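Local coordinates for putative aspartyl-tRNA synthetase (Leishmania major, PDB 6OD8), which probably joins L-aspartate to its cognate tRNA at the expense of ATP, giving aspartyl-tRNA(Asp), AMP and diphosphate for protein synthesis, at residues 530-535 / 541-546; 202-207 / 353-358; 186-191 / 212-217; 333-338 / 475-480. One frame throughout, in Å; residues are numbered along the deposited sequence.

Contact 1. Residues 530-535 / 541-546; sequences LERVVM and SNVRLA
The helix of class II motif 3 supplies one side here: E531, V534 and M535 of helix 530-538 face V543 and A546 in the chain that turns back after it. M535 carries CG anti to its N (chi1 168°) and stays extended, which lays SD alongside the V543 backbone, 3.5 Å from V543 CA, while M535 CE rests 3.7 Å from N542 N. R532 NH1 adds a weak hydrogen bond of 3.5 Å to M535 SD, which lies at the guanidinium edge, in its plane; R532 NH2 is salt-bridged to E480. One turn back, E531 CB packs 3.9 Å from V543 CG2 and E531 CG comes 3.2 Å from A546 O. The bend at chi2 (89°) takes the carboxylate off the contact, where OE1 accepts from V312 N. A546 CB sits 4.0 Å from V534 CG1, and A546 O accepts from Q224 NE2. An Asx turn shapes the returning chain: N542 OD1 receives R544 N at 2.9 Å on a lone pair and R544 NH1 at 3.0 Å. Such a helix, following strand 523-529, which pairs antiparallel with both its neighbours, and carrying the Glu-Arg pair E531-R532, is the signature of motif 3, whose arginine contacts ATP in relatives.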
loop_
_atom_site.group_PDB
_atom_site.type_symbol
_atom_site.label_atom_id
_atom_site.label_comp_id
_atom_site.label_asym_id
_atom_site.label_seq_id
_atom_site.Cartn_x
_atom_site.Cartn_y
_atom_site.Cartn_z
ATOM N N LEU A 530 -8.923 -3.684 -6.795
ATOM C CA LEU A 530 -8.981 -2.227 -6.660
ATOM C C LEU A 530 -9.566 -1.571 -7.911
ATOM O O LEU A 530 -10.487 -0.752 -7.821
ATOM C CB LEU A 530 -7.576 -1.678 -6.376
ATOM C CG LEU A 530 -7.438 -0.151 -6.525
ATOM C CD1 LEU A 530 -8.231 0.535 -5.454
ATOM C CD2 LEU A 530 -5.944 0.255 -6.460
ATOM N N GLU A 531 -9.007 -1.893 -9.082
ATOM C CA GLU A 531 -9.516 -1.345 -10.334
ATOM C C GLU A 531 -10.985 -1.711 -10.533
ATOM O O GLU A 531 -11.775 -0.884 -10.997
ATOM C CB GLU A 531 -8.672 -1.854 -11.501
ATOM C CG GLU A 531 -7.181 -1.507 -11.361
ATOM C CD GLU A 531 -6.367 -2.567 -10.610
ATOM O OE1 GLU A 531 -6.947 -3.397 -9.865
ATOM O OE2 GLU A 531 -5.141 -2.574 -10.807
ATOM N N ARG A 532 -11.371 -2.946 -10.193
ATOM C CA ARG A 532 -12.774 -3.342 -10.385
ATOM C C ARG A 532 -13.708 -2.595 -9.437
ATOM O O ARG A 532 -14.819 -2.223 -9.818
ATOM C CB ARG A 532 -12.947 -4.857 -10.200
ATOM C CG ARG A 532 -12.539 -5.673 -11.410
ATOM C CD ARG A 532 -13.587 -5.578 -12.510
ATOM N NE ARG A 532 -14.680 -6.534 -12.310
ATOM C CZ ARG A 532 -15.860 -6.466 -12.923
ATOM N NH1 ARG A 532 -16.127 -5.474 -13.769
ATOM N NH2 ARG A 532 -16.781 -7.386 -12.676
ATOM N N VAL A 533 -13.287 -2.350 -8.200
ATOM C CA VAL A 533 -14.179 -1.607 -7.328
ATOM C C VAL A 533 -14.354 -0.173 -7.831
ATOM O O VAL A 533 -15.471 0.348 -7.830
ATOM C CB VAL A 533 -13.720 -1.706 -5.853
ATOM C CG1 VAL A 533 -12.638 -0.713 -5.504
ATOM C CG2 VAL A 533 -14.927 -1.545 -4.926
ATOM N N VAL A 534 -13.287 0.462 -8.340
ATOM C CA VAL A 534 -13.432 1.812 -8.900
ATOM C C VAL A 534 -14.337 1.769 -10.120
ATOM O O VAL A 534 -15.225 2.613 -10.289
ATOM C CB VAL A 534 -12.053 2.432 -9.241
ATOM C CG1 VAL A 534 -12.229 3.762 -10.018
ATOM C CG2 VAL A 534 -11.244 2.659 -7.995
ATOM N N MET A 535 -14.148 0.756 -10.970
ATOM C CA MET A 535 -14.952 0.625 -12.180
ATOM C C MET A 535 -16.431 0.445 -11.842
ATOM O O MET A 535 -17.295 1.137 -12.393
ATOM C CB MET A 535 -14.433 -0.554 -13.007
ATOM C CG MET A 535 -15.361 -0.972 -14.150
ATOM S SD MET A 535 -14.760 -2.481 -14.916
ATOM C CE MET A 535 -15.834 -2.623 -16.322
ATOM N N SER A 541 -17.270 1.622 -18.335
ATOM C CA SER A 541 -17.515 0.575 -19.325
ATOM C C SER A 541 -16.372 -0.425 -19.453
ATOM O O SER A 541 -16.573 -1.506 -20.021
ATOM C CB SER A 541 -17.755 1.196 -20.703
ATOM O OG SER A 541 -16.565 1.846 -21.126
ATOM N N ASN A 542 -15.182 -0.094 -18.959
ATOM C CA ASN A 542 -13.999 -0.904 -19.227
ATOM C C ASN A 542 -13.036 -0.755 -18.065
ATOM O O ASN A 542 -12.719 0.371 -17.669
ATOM C CB ASN A 542 -13.303 -0.472 -20.540
ATOM C CG ASN A 542 -12.349 -1.526 -21.065
ATOM O OD1 ASN A 542 -11.396 -1.919 -20.383
ATOM N ND2 ASN A 542 -12.649 -2.048 -22.254
ATOM N N VAL A 543 -12.549 -1.886 -17.553
ATOM C CA VAL A 543 -11.665 -1.863 -16.393
ATOM C C VAL A 543 -10.355 -1.139 -16.696
ATOM O O VAL A 543 -9.687 -0.665 -15.768
ATOM C CB VAL A 543 -11.406 -3.304 -15.901
ATOM C CG1 VAL A 543 -10.557 -4.075 -16.904
ATOM C CG2 VAL A 543 -10.765 -3.291 -14.511
ATOM N N ARG A 544 -9.969 -1.052 -17.978
ATOM C CA ARG A 544 -8.754 -0.335 -18.351
ATOM C C ARG A 544 -8.864 1.159 -18.089
ATOM O O ARG A 544 -7.831 1.841 -18.041
ATOM C CB ARG A 544 -8.424 -0.587 -19.820
ATOM C CG ARG A 544 -8.161 -2.084 -20.078
ATOM C CD ARG A 544 -8.277 -2.457 -21.533
ATOM N NE ARG A 544 -8.032 -3.888 -21.723
ATOM C CZ ARG A 544 -8.919 -4.841 -21.442
ATOM N NH1 ARG A 544 -10.106 -4.519 -20.929
ATOM N NH2 ARG A 544 -8.620 -6.129 -21.667
ATOM N N LEU A 545 -10.082 1.688 -17.937
ATOM C CA LEU A 545 -10.218 3.094 -17.566
ATOM C C LEU A 545 -9.797 3.357 -16.129
ATOM O O LEU A 545 -9.617 4.522 -15.767
ATOM C CB LEU A 545 -11.659 3.570 -17.765
ATOM C CG LEU A 545 -12.178 3.474 -19.219
ATOM C CD1 LEU A 545 -13.647 3.890 -19.333
ATOM C CD2 LEU A 545 -11.327 4.329 -20.167
ATOM N N ALA A 546 -9.652 2.312 -15.303
ATOM C CA ALA A 546 -9.314 2.461 -13.889
ATOM C C ALA A 546 -7.989 1.803 -13.536
ATOM O O ALA A 546 -7.715 1.537 -12.354
ATOM C CB ALA A 546 -10.430 1.904 -13.005
#

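Contact 2. Residues 202-207 / 353-358; sequences DTRLNS and CQQYPF
R204 reaches from helix 201-206 to Y356 and Q355 in the loop after helix 346-353, with its guanidinium as the meeting point. Y356 OH stands over the centre of one guanidinium face, 4.0 Å from R204 CZ, the ring and guanidinium planes being 63° apart. Q355 approaches obliquely: its NE2 lies 3.9 Å from R204 NH2, two nitrogens that pack without bonding. The two side chains share an acceptor, A188 O, which takes Q355 NE2 and the other guanidinium nitrogen, R204 NH1; the latter is also salt-bridged to D211, an acidic partner that probably helps to fix the guanidinium. Q355 gets there with CG anti to its backbone N (chi1 -173°) and an extended chain, and Q355 CG lies 3.9 Å above the plane of the Y356 ring, over its centre. A216 of helix 215-237 packs on Q355 and Y356. Further out, a weak hydrogen bond of 3.7 Å from F358 N to C353 SG closes the loop on itself. Small helices bound to the catalytic core by a few polar side chains, as here, are in keeping with the hinge region of AspRS-type synthetases, between the anticodon-binding OB fold and the class II domain.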
loop_
_atom_site.group_PDB
_atom_site.type_symbol
_atom_site.label_atom_id
_atom_site.label_comp_id
_atom_site.label_asym_id
_atom_site.label_seq_id
_atom_site.Cartn_x
_atom_site.Cartn_y
_atom_site.Cartn_z
ATOM N N ASP A 202 -7.475 1.816 -27.347
ATOM C CA ASP A 202 -6.070 1.462 -27.555
ATOM C C ASP A 202 -5.210 2.698 -27.820
ATOM O O ASP A 202 -4.089 2.798 -27.307
ATOM C CB ASP A 202 -5.933 0.440 -28.686
ATOM C CG ASP A 202 -6.294 -0.982 -28.229
ATOM O OD1 ASP A 202 -6.030 -1.327 -27.044
ATOM O OD2 ASP A 202 -6.851 -1.751 -29.051
ATOM N N THR A 203 -5.712 3.652 -28.607
ATOM C CA THR A 203 -4.959 4.883 -28.835
ATOM C C THR A 203 -4.777 5.655 -27.533
ATOM O O THR A 203 -3.702 6.204 -27.261
ATOM C CB THR A 203 -5.680 5.732 -29.880
ATOM O OG1 THR A 203 -5.867 4.943 -31.057
ATOM C CG2 THR A 203 -4.866 6.976 -30.224
ATOM N N ARG A 204 -5.820 5.672 -26.708
ATOM C CA ARG A 204 -5.762 6.267 -25.377
ATOM C C ARG A 204 -4.639 5.665 -24.540
ATOM O O ARG A 204 -3.847 6.384 -23.921
ATOM C CB ARG A 204 -7.099 6.030 -24.694
ATOM C CG ARG A 204 -7.703 7.174 -23.990
ATOM C CD ARG A 204 -9.022 6.726 -23.377
ATOM N NE ARG A 204 -10.169 7.205 -24.139
ATOM C CZ ARG A 204 -10.666 8.428 -23.995
ATOM N NH1 ARG A 204 -10.101 9.264 -23.127
ATOM N NH2 ARG A 204 -11.715 8.819 -24.700
ATOM N N LEU A 205 -4.575 4.334 -24.484
ATOM C CA LEU A 205 -3.612 3.696 -23.592
ATOM C C LEU A 205 -2.207 3.763 -24.163
ATOM O O LEU A 205 -1.236 3.763 -23.400
ATOM C CB LEU A 205 -4.017 2.241 -23.319
ATOM C CG LEU A 205 -5.417 2.071 -22.728
ATOM C CD1 LEU A 205 -5.861 0.574 -22.636
ATOM C CD2 LEU A 205 -5.541 2.766 -21.376
ATOM N N ASN A 206 -2.084 3.851 -25.489
ATOM C CA ASN A 206 -0.771 3.920 -26.118
ATOM C C ASN A 206 -0.039 5.220 -25.805
ATOM O O ASN A 206 1.187 5.244 -25.903
ATOM C CB ASN A 206 -0.894 3.768 -27.635
ATOM C CG ASN A 206 -1.238 2.357 -28.048
ATOM O OD1 ASN A 206 -1.112 1.425 -27.255
ATOM N ND2 ASN A 206 -1.679 2.189 -29.287
ATOM N N SER A 207 -0.771 6.294 -25.480
ATOM C CA SER A 207 -0.202 7.570 -25.004
ATOM C C SER A 207 -0.932 7.994 -23.727
ATOM O O SER A 207 -1.566 9.049 -23.651
ATOM C CB SER A 207 -0.305 8.682 -26.043
ATOM O OG SER A 207 0.270 8.303 -27.277
ATOM N N CYS A 353 -18.335 12.087 -14.051
ATOM C CA CYS A 353 -19.705 11.973 -14.539
ATOM C C CYS A 353 -19.949 12.813 -15.790
ATOM O O CYS A 353 -20.805 12.462 -16.612
ATOM C CB CYS A 353 -20.674 12.384 -13.427
ATOM S SG CYS A 353 -22.434 12.054 -13.756
ATOM N N GLN A 354 -19.220 13.919 -15.962
ATOM C CA GLN A 354 -19.507 14.758 -17.123
ATOM C C GLN A 354 -19.129 14.060 -18.420
ATOM O O GLN A 354 -19.756 14.297 -19.459
ATOM C CB GLN A 354 -18.801 16.112 -17.008
ATOM C CG GLN A 354 -17.327 16.052 -16.637
ATOM C CD GLN A 354 -16.410 15.895 -17.845
ATOM O OE1 GLN A 354 -16.746 16.324 -18.955
ATOM N NE2 GLN A 354 -15.247 15.272 -17.634
ATOM N N GLN A 355 -18.124 13.195 -18.387
ATOM C CA GLN A 355 -17.804 12.403 -19.565
ATOM C C GLN A 355 -18.465 11.030 -19.553
ATOM O O GLN A 355 -18.851 10.529 -20.609
ATOM C CB GLN A 355 -16.283 12.228 -19.700
ATOM C CG GLN A 355 -15.904 11.562 -21.016
ATOM C CD GLN A 355 -14.408 11.557 -21.294
ATOM O OE1 GLN A 355 -13.617 12.196 -20.582
ATOM N NE2 GLN A 355 -14.013 10.843 -22.351
ATOM N N TYR A 356 -18.604 10.421 -18.381
ATOM C CA TYR A 356 -19.054 9.037 -18.236
ATOM C C TYR A 356 -20.212 9.046 -17.250
ATOM O O TYR A 356 -20.036 8.699 -16.073
ATOM C CB TYR A 356 -17.915 8.142 -17.738
ATOM C CG TYR A 356 -16.742 8.028 -18.688
ATOM C CD1 TYR A 356 -16.905 7.499 -19.964
ATOM C CD2 TYR A 356 -15.464 8.427 -18.298
ATOM C CE1 TYR A 356 -15.833 7.380 -20.836
ATOM C CE2 TYR A 356 -14.385 8.314 -19.159
ATOM C CZ TYR A 356 -14.574 7.795 -20.426
ATOM O OH TYR A 356 -13.495 7.668 -21.275
ATOM N N PRO A 357 -21.397 9.472 -17.687
ATOM C CA PRO A 357 -22.504 9.677 -16.749
ATOM C C PRO A 357 -22.853 8.404 -16.003
ATOM O O PRO A 357 -22.875 7.308 -16.573
ATOM C CB PRO A 357 -23.657 10.127 -17.651
ATOM C CG PRO A 357 -22.995 10.703 -18.851
ATOM C CD PRO A 357 -21.742 9.902 -19.051
ATOM N N PHE A 358 -23.105 8.559 -14.709
ATOM C CA PHE A 358 -23.501 7.427 -13.884
ATOM C C PHE A 358 -24.460 7.905 -12.811
ATOM O O PHE A 358 -24.428 9.072 -12.406
ATOM C CB PHE A 358 -22.297 6.745 -13.230
ATOM C CG PHE A 358 -21.493 7.645 -12.312
ATOM C CD1 PHE A 358 -20.489 8.463 -12.824
ATOM C CD2 PHE A 358 -21.706 7.631 -10.937
ATOM C CE1 PHE A 358 -19.705 9.270 -11.982
ATOM C CE2 PHE A 358 -20.943 8.427 -10.090
ATOM C CZ PHE A 358 -19.940 9.262 -10.621
#

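Contact 3. Residues 186-191 / 212-217; sequences EDASRK and LRTLAS
T214 meets A188 and S189 at the end of helix 185-189, and its side chain can be traced atom by atom. T214 CB comes first, 3.6 Å from S189 OG. From there the chain forks. T214 CG2 points into the neighbouring helix end, packing 3.5 Å from S189 OG and 3.8 Å from A188 CB, a small apolar contact flanked by a hydroxyl. The other branch, OG1, lies between its own backbone N and carbonyl carbon (chi1 66°), which turns it to the first turn of the following helix: T214 OG1 accepts a weak hydrogen bond of 3.3 Å from S217 N and is also bonded to D211 O. T214 is thus the N-cap of helix 215-237, the long helix that by its position corresponds to motif 1, the dimer-interface element of class II synthetases. In line with that, R213, just before the cap, bonds to L518 O of the second subunit, and is salt-bridged to E140 of its own chain. S189 OG is bonded to L185 O within its helix; a water that accepts from L215 N at 2.9 Å also lies against S189 OG, bridging the segments, though that second separation is unusually short. Where helix 185-189 ends, R190 folds back on it, R190 NH1 forming a salt bridge of 2.9 Å with D187 OD1 and bonding also to A197 O.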
loop_
_atom_site.group_PDB
_atom_site.type_symbol
_atom_site.label_atom_id
_atom_site.label_comp_id
_atom_site.label_asym_id
_atom_site.label_seq_id
_atom_site.Cartn_x
_atom_site.Cartn_y
_atom_site.Cartn_z
ATOM N N GLU A 186 -9.585 17.694 -26.265
ATOM C CA GLU A 186 -10.987 17.843 -26.632
ATOM C C GLU A 186 -11.590 16.521 -27.077
ATOM O O GLU A 186 -12.653 16.119 -26.599
ATOM C CB GLU A 186 -11.110 18.890 -27.738
ATOM C CG GLU A 186 -10.716 20.313 -27.296
ATOM C CD GLU A 186 -9.201 20.562 -27.135
ATOM O OE1 GLU A 186 -8.366 19.738 -27.584
ATOM O OE2 GLU A 186 -8.847 21.614 -26.558
ATOM N N ASP A 187 -10.929 15.838 -28.010
ATOM C CA ASP A 187 -11.474 14.589 -28.524
ATOM C C ASP A 187 -11.458 13.504 -27.450
ATOM O O ASP A 187 -12.421 12.736 -27.320
ATOM C CB ASP A 187 -10.690 14.137 -29.751
ATOM C CG ASP A 187 -10.943 15.011 -30.969
ATOM O OD1 ASP A 187 -11.811 15.914 -30.925
ATOM O OD2 ASP A 187 -10.252 14.790 -31.978
ATOM N N ALA A 188 -10.378 13.439 -26.668
ATOM C CA ALA A 188 -10.262 12.427 -25.622
ATOM C C ALA A 188 -11.261 12.646 -24.491
ATOM O O ALA A 188 -11.536 11.701 -23.743
ATOM C CB ALA A 188 -8.835 12.403 -25.071
ATOM N N SER A 189 -11.829 13.856 -24.379
ATOM C CA SER A 189 -12.777 14.211 -23.330
ATOM C C SER A 189 -14.230 14.091 -23.761
ATOM O O SER A 189 -15.126 14.234 -22.919
ATOM C CB SER A 189 -12.531 15.646 -22.856
ATOM O OG SER A 189 -11.284 15.743 -22.194
ATOM N N ARG A 190 -14.482 13.845 -25.041
ATOM C CA ARG A 190 -15.838 13.881 -25.568
ATOM C C ARG A 190 -16.632 12.657 -25.108
ATOM O O ARG A 190 -16.115 11.536 -25.089
ATOM C CB ARG A 190 -15.780 13.959 -27.095
ATOM C CG ARG A 190 -17.135 14.017 -27.779
ATOM C CD ARG A 190 -17.017 14.437 -29.230
ATOM N NE ARG A 190 -16.692 15.853 -29.350
ATOM C CZ ARG A 190 -15.512 16.318 -29.742
ATOM N NH1 ARG A 190 -14.545 15.477 -30.077
ATOM N NH2 ARG A 190 -15.309 17.621 -29.809
ATOM N N LYS A 191 -17.889 12.888 -24.709
ATOM C CA LYS A 191 -18.797 11.793 -24.360
ATOM C C LYS A 191 -19.047 10.911 -25.574
ATOM O O LYS A 191 -19.177 11.405 -26.698
ATOM C CB LYS A 191 -20.138 12.336 -23.850
ATOM C CG LYS A 191 -20.063 13.251 -22.635
ATOM C CD LYS A 191 -21.424 13.870 -22.322
ATOM C CE LYS A 191 -22.439 12.816 -21.937
ATOM N NZ LYS A 191 -23.807 13.398 -21.768
ATOM N N LEU A 212 -4.252 10.972 -19.382
ATOM C CA LEU A 212 -4.435 11.262 -17.970
ATOM C C LEU A 212 -4.717 12.738 -17.724
ATOM O O LEU A 212 -5.192 13.088 -16.644
ATOM C CB LEU A 212 -3.199 10.825 -17.161
ATOM C CG LEU A 212 -2.943 9.318 -17.005
ATOM C CD1 LEU A 212 -1.539 9.037 -16.439
ATOM C CD2 LEU A 212 -4.020 8.674 -16.113
ATOM N N ARG A 213 -4.400 13.613 -18.684
ATOM C CA ARG A 213 -4.619 15.043 -18.515
ATOM C C ARG A 213 -6.092 15.433 -18.610
ATOM O O ARG A 213 -6.431 16.563 -18.251
ATOM C CB ARG A 213 -3.805 15.824 -19.563
ATOM C CG ARG A 213 -2.315 15.492 -19.531
ATOM C CD ARG A 213 -1.552 16.143 -20.707
ATOM N NE ARG A 213 -0.237 15.507 -20.826
ATOM C CZ ARG A 213 0.716 15.881 -21.667
ATOM N NH1 ARG A 213 0.531 16.909 -22.496
ATOM N NH2 ARG A 213 1.861 15.222 -21.664
ATOM N N THR A 214 -6.962 14.552 -19.107
ATOM C CA THR A 214 -8.378 14.867 -19.201
ATOM C C THR A 214 -9.009 14.891 -17.812
ATOM O O THR A 214 -8.498 14.297 -16.861
ATOM C CB THR A 214 -9.128 13.855 -20.091
ATOM O OG1 THR A 214 -9.104 12.573 -19.468
ATOM C CG2 THR A 214 -8.485 13.754 -21.484
ATOM N N LEU A 215 -10.122 15.624 -17.698
ATOM C CA LEU A 215 -10.792 15.751 -16.403
ATOM C C LEU A 215 -11.181 14.395 -15.852
ATOM O O LEU A 215 -10.888 14.076 -14.694
ATOM C CB LEU A 215 -12.045 16.636 -16.525
ATOM C CG LEU A 215 -11.841 18.124 -16.783
ATOM C CD1 LEU A 215 -13.207 18.793 -17.021
ATOM C CD2 LEU A 215 -11.157 18.734 -15.606
ATOM N N ALA A 216 -11.871 13.588 -16.663
ATOM C CA ALA A 216 -12.414 12.331 -16.153
ATOM C C ALA A 216 -11.308 11.351 -15.797
ATOM O O ALA A 216 -11.343 10.718 -14.736
ATOM C CB ALA A 216 -13.378 11.709 -17.178
ATOM N N SER A 217 -10.316 11.199 -16.677
ATOM C CA SER A 217 -9.248 10.238 -16.400
ATOM C C SER A 217 -8.461 10.644 -15.150
ATOM O O SER A 217 -8.217 9.825 -14.259
ATOM C CB SER A 217 -8.363 10.108 -17.650
ATOM O OG SER A 217 -7.396 9.091 -17.515
HETATM O O HOH W 1 -11.162 16.949 -20.008
#

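Contact 4. Residues 333-338 / 475-480; sequences SLFNYI and MFIRGE. With EDO (1,2-ethanediol), chain H.
S333 OG is gripped twice, by D329 O one turn earlier in the helix and by O2 of a bound 1,2-ethanediol, which donates to it over 3.0 Å; two residues on, F335 leaves the same helix to meet M475 and I477. The diol, probably from the crystallisation liquor, is also bonded to S397 and N394. The contact itself is apolar. M475 SD lies 3.5 Å from F335 CE2 and 3.7 Å from F335 CD2, a Met-aromatic contact in which the sulfur stands 4.3 Å from the centroid of the F335 ring, 50° off its normal. M475 CG is anti to the carbonyl carbon (chi1 -59°), sending the thioether toward the helix. Farther round the rim, on the same side of the ring plane, F335 CE1 and I477 CD1 approach to 4.3 Å. After I477 the strand reverses in a type I' turn, R478 and G479 both with positive phi, closed by E480 N to I477 O at 3.1 Å. F445 of strand 445-449 meets the F335 ring at about 45°, M475 packs on L328 and A331, and L334 rests on helix 215-237, so helix 325-342 packs on both that helix and the mixed central sheet.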
loop_
_atom_site.group_PDB
_atom_site.type_symbol
_atom_site.label_atom_id
_atom_site.label_comp_id
_atom_site.label_asym_id
_atom_site.label_seq_id
_atom_site.Cartn_x
_atom_site.Cartn_y
_atom_site.Cartn_z
ATOM N N SER A 333 -18.683 -3.121 7.136
ATOM C CA SER A 333 -18.312 -1.848 7.739
ATOM C C SER A 333 -17.216 -1.175 6.923
ATOM O O SER A 333 -17.202 0.056 6.784
ATOM C CB SER A 333 -17.845 -2.057 9.184
ATOM O OG SER A 333 -18.884 -2.602 9.982
ATOM N N LEU A 334 -16.300 -1.980 6.369
ATOM C CA LEU A 334 -15.222 -1.442 5.537
ATOM C C LEU A 334 -15.782 -0.790 4.279
ATOM O O LEU A 334 -15.396 0.327 3.909
ATOM C CB LEU A 334 -14.242 -2.570 5.171
ATOM C CG LEU A 334 -13.272 -2.320 4.029
ATOM C CD1 LEU A 334 -12.259 -1.266 4.449
ATOM C CD2 LEU A 334 -12.543 -3.606 3.621
ATOM N N PHE A 335 -16.694 -1.480 3.597
ATOM C CA PHE A 335 -17.260 -0.886 2.388
ATOM C C PHE A 335 -18.097 0.341 2.732
ATOM O O PHE A 335 -18.062 1.330 2.002
ATOM C CB PHE A 335 -18.082 -1.926 1.603
ATOM C CG PHE A 335 -17.267 -2.728 0.599
ATOM C CD1 PHE A 335 -16.968 -2.201 -0.652
ATOM C CD2 PHE A 335 -16.813 -3.994 0.909
ATOM C CE1 PHE A 335 -16.213 -2.924 -1.572
ATOM C CE2 PHE A 335 -16.062 -4.728 -0.009
ATOM C CZ PHE A 335 -15.776 -4.198 -1.251
ATOM N N ASN A 336 -18.865 0.289 3.833
ATOM C CA ASN A 336 -19.635 1.457 4.245
ATOM C C ASN A 336 -18.720 2.656 4.438
ATOM O O ASN A 336 -18.997 3.747 3.941
ATOM C CB ASN A 336 -20.399 1.158 5.538
ATOM C CG ASN A 336 -21.341 2.274 5.937
ATOM O OD1 ASN A 336 -22.157 2.735 5.145
ATOM N ND2 ASN A 336 -21.238 2.706 7.176
ATOM N N TYR A 337 -17.616 2.454 5.162
ATOM C CA TYR A 337 -16.660 3.526 5.426
ATOM C C TYR A 337 -16.139 4.128 4.127
ATOM O O TYR A 337 -16.076 5.354 3.973
ATOM C CB TYR A 337 -15.512 2.944 6.258
ATOM C CG TYR A 337 -14.389 3.885 6.659
ATOM C CD1 TYR A 337 -14.379 4.482 7.916
ATOM C CD2 TYR A 337 -13.305 4.112 5.813
ATOM C CE1 TYR A 337 -13.324 5.321 8.315
ATOM C CE2 TYR A 337 -12.250 4.955 6.199
ATOM C CZ TYR A 337 -12.269 5.558 7.451
ATOM O OH TYR A 337 -11.224 6.391 7.847
ATOM N N ILE A 338 -15.736 3.269 3.189
ATOM C CA ILE A 338 -15.176 3.734 1.920
ATOM C C ILE A 338 -16.216 4.532 1.139
ATOM O O ILE A 338 -15.956 5.656 0.694
ATOM C CB ILE A 338 -14.632 2.541 1.111
ATOM C CG1 ILE A 338 -13.410 1.946 1.821
ATOM C CG2 ILE A 338 -14.279 2.936 -0.334
ATOM C CD1 ILE A 338 -12.886 0.643 1.214
ATOM N N MET A 475 -19.965 -10.600 -2.310
ATOM C CA MET A 475 -20.532 -9.262 -2.402
ATOM C C MET A 475 -20.628 -8.811 -3.849
ATOM O O MET A 475 -19.742 -9.076 -4.664
ATOM C CB MET A 475 -19.695 -8.218 -1.657
ATOM C CG MET A 475 -19.518 -8.500 -0.201
ATOM S SD MET A 475 -18.484 -7.224 0.572
ATOM C CE MET A 475 -19.200 -7.203 2.216
ATOM N N PHE A 476 -21.679 -8.050 -4.136
ATOM C CA PHE A 476 -21.976 -7.592 -5.481
ATOM C C PHE A 476 -22.159 -6.079 -5.478
ATOM O O PHE A 476 -22.806 -5.518 -4.584
ATOM C CB PHE A 476 -23.245 -8.273 -6.035
ATOM C CG PHE A 476 -23.134 -9.780 -6.137
ATOM C CD1 PHE A 476 -22.723 -10.376 -7.322
ATOM C CD2 PHE A 476 -23.432 -10.592 -5.049
ATOM C CE1 PHE A 476 -22.594 -11.756 -7.419
ATOM C CE2 PHE A 476 -23.306 -11.980 -5.136
ATOM C CZ PHE A 476 -22.907 -12.568 -6.328
ATOM N N ILE A 477 -21.594 -5.430 -6.493
ATOM C CA ILE A 477 -21.818 -4.018 -6.768
ATOM C C ILE A 477 -22.370 -3.912 -8.178
ATOM O O ILE A 477 -21.753 -4.416 -9.125
ATOM C CB ILE A 477 -20.523 -3.185 -6.644
ATOM C CG1 ILE A 477 -19.917 -3.301 -5.244
ATOM C CG2 ILE A 477 -20.818 -1.727 -6.970
ATOM C CD1 ILE A 477 -18.614 -2.477 -5.077
ATOM N N ARG A 478 -23.520 -3.250 -8.318
ATOM C CA ARG A 478 -24.206 -3.129 -9.605
ATOM C C ARG A 478 -24.291 -4.473 -10.334
ATOM O O ARG A 478 -24.046 -4.565 -11.538
ATOM C CB ARG A 478 -23.529 -2.070 -10.488
ATOM C CG ARG A 478 -23.383 -0.685 -9.863
ATOM C CD ARG A 478 -23.049 0.335 -10.931
ATOM N NE ARG A 478 -22.583 1.596 -10.367
ATOM C CZ ARG A 478 -23.370 2.636 -10.091
ATOM N NH1 ARG A 478 -24.671 2.561 -10.317
ATOM N NH2 ARG A 478 -22.850 3.759 -9.593
ATOM N N GLY A 479 -24.639 -5.532 -9.598
ATOM C CA GLY A 479 -24.885 -6.824 -10.216
ATOM C C GLY A 479 -23.651 -7.616 -10.592
ATOM O O GLY A 479 -23.762 -8.599 -11.340
ATOM N N GLU A 480 -22.470 -7.220 -10.111
ATOM C CA GLU A 480 -21.233 -7.905 -10.453
ATOM C C GLU A 480 -20.429 -8.167 -9.193
ATOM O O GLU A 480 -20.331 -7.298 -8.315
ATOM C CB GLU A 480 -20.418 -7.077 -11.458
ATOM C CG GLU A 480 -21.220 -6.810 -12.721
ATOM C CD GLU A 480 -20.369 -6.252 -13.852
ATOM O OE1 GLU A 480 -19.223 -6.728 -14.044
ATOM O OE2 GLU A 480 -20.853 -5.345 -14.547
HETATM C C1 EDO H . -22.210 -3.683 8.814
HETATM O O1 EDO H . -22.158 -2.460 9.568
HETATM C C2 EDO H . -22.008 -4.898 9.708
HETATM O O2 EDO H . -20.975 -4.629 10.663
#

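In the fold
Followed from the N terminus, contact 3 closes first, a short loop from 186-191 to the cap of helix 215-237. Contact 2 opens inside that loop and ends far beyond it at 353-358, so the two cross; their centres are about 6 Å apart. Contact 4 crosses contact 2 in turn, closing at 475-480 in the central sheet. Contact 1 follows in series as a tight return near the C terminus, yet in space it touches contacts 2 and 4: L545 and R544 pack on Y356 and L205 respectively, V533 packs on F335 and I477, and R532 is salt-bridged to E480. Contacts 2 and 3 join the small linking helices to the core; 1 and 4 hold its helices, loops and sheet together.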